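Uncharacterized protein (Pseudomonas syringae pv. tomato, PDB 3K4I) is of unknown function but belongs to the aldolase/RraA family, forming an alpha/beta fold in a three-chain assembly. Local coordinates at residues Leu109-Arg123 with Cys131-Ser144. Sequence-based numbering, arbitrary orientation.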
loop_
_atom_site.group_PDB
_atom_site.type_symbol
_atom_site.label_atom_id
_atom_site.label_comp_id
_atom_site.label_asym_id
_atom_site.label_seq_id
_atom_site.Cartn_x
_atom_site.Cartn_y
_atom_site.Cartn_z
ATOM N N LEU C 109 6.958 18.213 13.490
ATOM C CA LEU C 109 6.457 19.401 12.779
ATOM C C LEU C 109 6.758 20.702 13.498
ATOM O O LEU C 109 6.796 21.776 12.875
ATOM C CB LEU C 109 4.956 19.292 12.528
ATOM C CG LEU C 109 4.490 18.499 11.299
ATOM C CD1 LEU C 109 3.236 19.203 10.767
ATOM C CD2 LEU C 109 5.578 18.366 10.203
ATOM N N ALA C 110 6.928 20.630 14.809
ATOM C CA ALA C 110 7.207 21.840 15.597
ATOM C C ALA C 110 8.718 22.088 15.779
ATOM O O ALA C 110 9.128 23.154 16.251
ATOM C CB ALA C 110 6.508 21.726 16.968
ATOM N N ASN C 111 9.535 21.095 15.419
ATOM C CA ASN C 111 10.976 21.131 15.717
ATOM C C ASN C 111 11.929 20.896 14.540
ATOM O O ASN C 111 13.091 20.516 14.725
ATOM C CB ASN C 111 11.286 20.204 16.904
ATOM C CG ASN C 111 10.638 20.703 18.189
ATOM O OD1 ASN C 111 11.225 21.498 18.919
ATOM N ND2 ASN C 111 9.385 20.308 18.420
ATOM N N GLY C 112 11.422 21.129 13.331
ATOM C CA GLY C 112 12.249 21.172 12.138
ATOM C C GLY C 112 12.735 19.808 11.689
ATOM O O GLY C 112 13.667 19.707 10.903
ATOM N N ILE C 113 12.088 18.746 12.171
ATOM C CA ILE C 113 12.415 17.389 11.743
ATOM C C ILE C 113 11.695 17.018 10.433
ATOM O O ILE C 113 10.476 17.224 10.318
ATOM C CB ILE C 113 12.080 16.382 12.843
ATOM C CG1 ILE C 113 12.874 16.748 14.112
ATOM C CG2 ILE C 113 12.402 14.905 12.369
ATOM C CD1 ILE C 113 12.477 15.977 15.405
ATOM N N LYS C 114 12.452 16.547 9.439
ATOM C CA LYS C 114 11.983 16.536 8.031
ATOM C C LYS C 114 11.180 15.314 7.625
ATOM O O LYS C 114 10.399 15.368 6.670
ATOM C CB LYS C 114 13.154 16.673 7.031
ATOM C CG LYS C 114 14.162 17.786 7.300
ATOM C CD LYS C 114 13.601 19.147 6.984
ATOM C CE LYS C 114 13.215 19.315 5.522
ATOM N NZ LYS C 114 14.386 19.224 4.628
ATOM N N GLY C 115 11.418 14.199 8.315
ATOM C CA GLY C 115 10.734 12.960 7.989
ATOM C C GLY C 115 11.233 11.826 8.876
ATOM O O GLY C 115 12.217 11.967 9.629
ATOM N N THR C 116 10.561 10.699 8.769
ATOM C CA THR C 116 10.901 9.529 9.566
ATOM C C THR C 116 10.871 8.314 8.672
ATOM O O THR C 116 9.891 8.097 7.948
ATOM C CB THR C 116 9.932 9.345 10.754
ATOM O OG1 THR C 116 10.080 10.470 11.616
ATOM C CG2 THR C 116 10.316 8.130 11.563
ATOM N N VAL C 117 11.947 7.538 8.748
ATOM C CA VAL C 117 12.119 6.310 7.966
ATOM C C VAL C 117 12.146 5.186 8.996
ATOM O O VAL C 117 12.960 5.257 9.921
ATOM C CB VAL C 117 13.462 6.360 7.226
ATOM C CG1 VAL C 117 13.739 5.055 6.533
ATOM C CG2 VAL C 117 13.460 7.496 6.231
ATOM N N ILE C 118 11.326 4.140 8.819
ATOM C CA ILE C 118 11.203 3.076 9.827
ATOM C C ILE C 118 11.372 1.672 9.277
ATOM O O ILE C 118 10.617 1.240 8.397
ATOM C CB ILE C 118 9.853 3.138 10.591
ATOM C CG1 ILE C 118 9.592 4.552 11.108
ATOM C CG2 ILE C 118 9.863 2.178 11.763
ATOM C CD1 ILE C 118 8.217 4.730 11.719
ATOM N N ASP C 119 12.364 0.978 9.835
ATOM C CA ASP C 119 12.547 -0.459 9.612
ATOM C C ASP C 119 11.645 -1.108 10.667
ATOM O O ASP C 119 12.101 -1.548 11.713
ATOM C CB ASP C 119 14.034 -0.814 9.772
ATOM C CG ASP C 119 14.295 -2.320 9.862
ATOM O OD1 ASP C 119 13.598 -3.074 9.193
ATOM O OD2 ASP C 119 15.214 -2.706 10.620
ATOM N N GLY C 120 10.352 -1.154 10.357
ATOM C CA GLY C 120 9.323 -1.392 11.336
ATOM C C GLY C 120 8.062 -0.680 10.892
ATOM O O GLY C 120 7.924 -0.316 9.723
ATOM N N VAL C 121 7.134 -0.496 11.817
ATOM C CA VAL C 121 5.830 0.097 11.481
ATOM C C VAL C 121 5.476 1.296 12.363
ATOM O O VAL C 121 6.130 1.533 13.401
ATOM C CB VAL C 121 4.707 -0.973 11.505
ATOM C CG1 VAL C 121 4.982 -2.032 10.435
ATOM C CG2 VAL C 121 4.535 -1.607 12.899
ATOM N N ALA C 122 4.480 2.066 11.922
ATOM C CA ALA C 122 4.041 3.277 12.633
ATOM C C ALA C 122 2.549 3.250 12.921
ATOM O O ALA C 122 1.804 2.546 12.236
ATOM C CB ALA C 122 4.385 4.531 11.802
ATOM N N ARG C 123 2.117 4.038 13.902
ATOM C CA ARG C 123 0.685 4.200 14.200
ATOM C C ARG C 123 0.241 5.630 13.958
ATOM O O ARG C 123 1.055 6.466 13.567
ATOM C CB ARG C 123 0.359 3.753 15.629
ATOM C CG ARG C 123 0.815 4.644 16.778
ATOM C CD ARG C 123 0.428 3.922 18.048
ATOM N NE ARG C 123 0.683 4.711 19.247
ATOM C CZ ARG C 123 0.238 4.360 20.446
ATOM N NH1 ARG C 123 -0.466 3.231 20.581
ATOM N NH2 ARG C 123 0.511 5.116 21.496
ATOM N N CYS C 131 -1.303 15.780 8.793
ATOM C CA CYS C 131 -0.160 16.678 8.981
ATOM C C CYS C 131 0.748 16.753 7.761
ATOM O O CYS C 131 1.699 17.541 7.751
ATOM C CB CYS C 131 0.682 16.233 10.175
ATOM S SG CYS C 131 -0.125 16.570 11.750
ATOM N N ASN C 132 0.487 15.896 6.779
ATOM C CA ASN C 132 1.321 15.781 5.561
ATOM C C ASN C 132 2.800 15.554 5.901
ATOM O O ASN C 132 3.693 16.152 5.286
ATOM C CB ASN C 132 1.177 17.027 4.668
ATOM C CG ASN C 132 1.604 16.764 3.201
ATOM O OD1 ASN C 132 2.331 17.566 2.591
ATOM N ND2 ASN C 132 1.159 15.654 2.652
ATOM N N TYR C 133 3.044 14.696 6.885
ATOM C CA TYR C 133 4.394 14.446 7.388
ATOM C C TYR C 133 5.034 13.294 6.596
ATOM O O TYR C 133 4.411 12.250 6.407
ATOM C CB TYR C 133 4.360 14.078 8.867
ATOM C CG TYR C 133 5.745 13.812 9.422
ATOM C CD1 TYR C 133 6.648 14.872 9.591
ATOM C CD2 TYR C 133 6.151 12.524 9.806
ATOM C CE1 TYR C 133 7.910 14.678 10.083
ATOM C CE2 TYR C 133 7.443 12.313 10.323
ATOM C CZ TYR C 133 8.314 13.410 10.461
ATOM O OH TYR C 133 9.587 13.235 10.967
ATOM N N PRO C 134 6.282 13.476 6.129
ATOM C CA PRO C 134 6.895 12.444 5.318
ATOM C C PRO C 134 7.329 11.202 6.124
ATOM O O PRO C 134 8.401 11.175 6.726
ATOM C CB PRO C 134 8.084 13.169 4.669
ATOM C CG PRO C 134 7.690 14.672 4.743
ATOM C CD PRO C 134 7.085 14.722 6.113
ATOM N N LEU C 135 6.441 10.217 6.140
ATOM C CA LEU C 135 6.661 8.958 6.871
ATOM C C LEU C 135 6.853 7.812 5.923
ATOM O O LEU C 135 6.030 7.588 5.017
ATOM C CB LEU C 135 5.428 8.641 7.744
ATOM C CG LEU C 135 5.440 7.274 8.460
ATOM C CD1 LEU C 135 6.529 7.373 9.471
ATOM C CD2 LEU C 135 4.121 7.019 9.157
ATOM N N PHE C 136 7.909 7.043 6.175
ATOM C CA PHE C 136 8.215 5.876 5.381
ATOM C C PHE C 136 8.387 4.708 6.322
ATOM O O PHE C 136 9.099 4.827 7.326
ATOM C CB PHE C 136 9.485 6.186 4.603
ATOM C CG PHE C 136 9.354 7.401 3.760
ATOM C CD1 PHE C 136 8.986 7.297 2.416
ATOM C CD2 PHE C 136 9.528 8.666 4.314
ATOM C CE1 PHE C 136 8.836 8.437 1.630
ATOM C CE2 PHE C 136 9.338 9.833 3.529
ATOM C CZ PHE C 136 8.990 9.705 2.188
ATOM N N SER C 137 7.733 3.585 6.034
ATOM C CA SER C 137 7.790 2.457 6.944
ATOM C C SER C 137 7.396 1.184 6.231
ATOM O O SER C 137 6.934 1.220 5.099
ATOM C CB SER C 137 6.801 2.673 8.103
ATOM O OG SER C 137 5.465 2.610 7.628
ATOM N N ARG C 138 7.544 0.062 6.926
ATOM C CA ARG C 138 7.108 -1.225 6.394
ATOM C C ARG C 138 5.608 -1.448 6.537
ATOM O O ARG C 138 5.083 -2.531 6.223
ATOM C CB ARG C 138 7.850 -2.360 7.085
ATOM C CG ARG C 138 9.356 -2.317 6.825
ATOM C CD ARG C 138 10.061 -3.612 7.253
ATOM N NE ARG C 138 11.509 -3.373 7.203
ATOM C CZ ARG C 138 12.233 -3.247 6.087
ATOM N NH1 ARG C 138 11.675 -3.377 4.903
ATOM N NH2 ARG C 138 13.550 -2.987 6.174
ATOM N N GLY C 139 4.905 -0.461 7.055
ATOM C CA GLY C 139 3.462 -0.639 7.228
ATOM C C GLY C 139 2.876 0.135 8.373
ATOM O O GLY C 139 3.547 1.006 8.971
ATOM N N ARG C 140 1.636 -0.210 8.669
ATOM C CA ARG C 140 0.779 0.517 9.595
ATOM C C ARG C 140 0.204 -0.432 10.623
ATOM O O ARG C 140 -0.281 -1.512 10.261
ATOM C CB ARG C 140 -0.364 1.181 8.836
ATOM C CG ARG C 140 0.084 2.107 7.682
ATOM C CD ARG C 140 -1.035 2.362 6.705
ATOM N NE ARG C 140 -0.703 3.463 5.776
ATOM C CZ ARG C 140 -1.616 4.139 5.080
ATOM N NH1 ARG C 140 -2.911 3.815 5.162
ATOM N NH2 ARG C 140 -1.247 5.128 4.285
ATOM N N PHE C 141 0.276 -0.023 11.892
ATOM C CA PHE C 141 -0.330 -0.779 13.001
ATOM C C PHE C 141 -0.698 0.193 14.123
ATOM O O PHE C 141 -0.518 1.385 13.964
ATOM C CB PHE C 141 0.618 -1.886 13.473
ATOM C CG PHE C 141 -0.066 -3.022 14.196
ATOM C CD1 PHE C 141 0.526 -3.603 15.315
ATOM C CD2 PHE C 141 -1.303 -3.512 13.759
ATOM C CE1 PHE C 141 -0.087 -4.669 15.993
ATOM C CE2 PHE C 141 -1.933 -4.592 14.437
ATOM C CZ PHE C 141 -1.320 -5.160 15.554
HETATM N N MSE C 142 -1.207 -0.289 15.250
HETATM C CA MSE C 142 -1.632 0.619 16.326
HETATM C C MSE C 142 -1.046 0.313 17.702
HETATM O O MSE C 142 -1.108 1.149 18.614
HETATM C CB MSE C 142 -3.170 0.688 16.398
HETATM C CG MSE C 142 -3.828 -0.407 17.195
HETATM SE SE MSE C 142 -3.656 -2.214 16.457
HETATM C CE MSE C 142 -4.572 -1.888 14.735
ATOM N N GLN C 143 -0.484 -0.884 17.865
ATOM C CA GLN C 143 -0.002 -1.316 19.180
ATOM C C GLN C 143 1.298 -0.592 19.525
ATOM O O GLN C 143 2.205 -0.472 18.693
ATOM C CB GLN C 143 0.161 -2.843 19.258
ATOM C CG GLN C 143 -1.167 -3.596 19.183
ATOM C CD GLN C 143 -1.023 -5.112 19.328
ATOM O OE1 GLN C 143 -2.019 -5.814 19.419
ATOM N NE2 GLN C 143 0.207 -5.611 19.343
ATOM N N SER C 144 1.336 -0.092 20.749
ATOM C CA SER C 144 2.406 0.739 21.291
ATOM C C SER C 144 3.699 -0.045 21.433
ATOM O O SER C 144 3.660 -1.262 21.621
ATOM C CB SER C 144 1.967 1.234 22.666
ATOM O OG SER C 144 3.013 1.875 23.367
#
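The beta-alpha-beta unit of strand 115-119, helix 125-130 and strand 135-137 brings Thr116 beside Leu135 and Val117 beside Phe136 as parallel neighbours. Thr116 makes two of the rungs: its N donates to Pro134 O (3.0 Å), and its O accepts from Phe136 N. Ile118 N continues the ladder to Phe136 O along a more bent bond, 136° at the hydrogen. Leu135, on the face shared with Thr116 and Ile118, packs on Ile125 and Val128 of the crossover helix; it meets Ile118 through CD1 and Ala122 through CD2. At the start of the strands Tyr133, its CG swung opposite the backbone N (chi1 -180°), reaches across to Thr116, where OH and OG1 share a hydrogen bond of 2.9 Å lying in the ring plane. Leu109 and Tyr133 pass in opposite directions, CD2 of the leucine touching CD1 of the ring (3.7 Å).

Past Ile118 and Ser137 the apolar pairing of the unit gives way to charge. Asp119 and Arg138 point the same way, alongside each other, and the guanidinium grips OD1 side-on with NE (2.9 Å) and NH2 (3.0 Å). Carboxylate and guanidinium planes stand 87° apart, OD1 meeting NE with its anti lone pair, the one away from OD2, while NH2 arrives from above the carboxylate plane. Ser90 holds the other oxygen, OD2, while Asp161 is a second anionic partner of NH2, a combination that would limit rotation of both groups. Farther along, the two segments stay bonded: Gly139 O takes Ala122 N and Ser137 OG from opposite faces of its plane, and Phe141 N donates almost straight to Ala122 O. Arg123 stretches out so that NH1 reaches Met142 O (2.9 Å); the same nitrogen forms a salt bridge with Asp30 of the second subunit, linking this loop to the subunit interface.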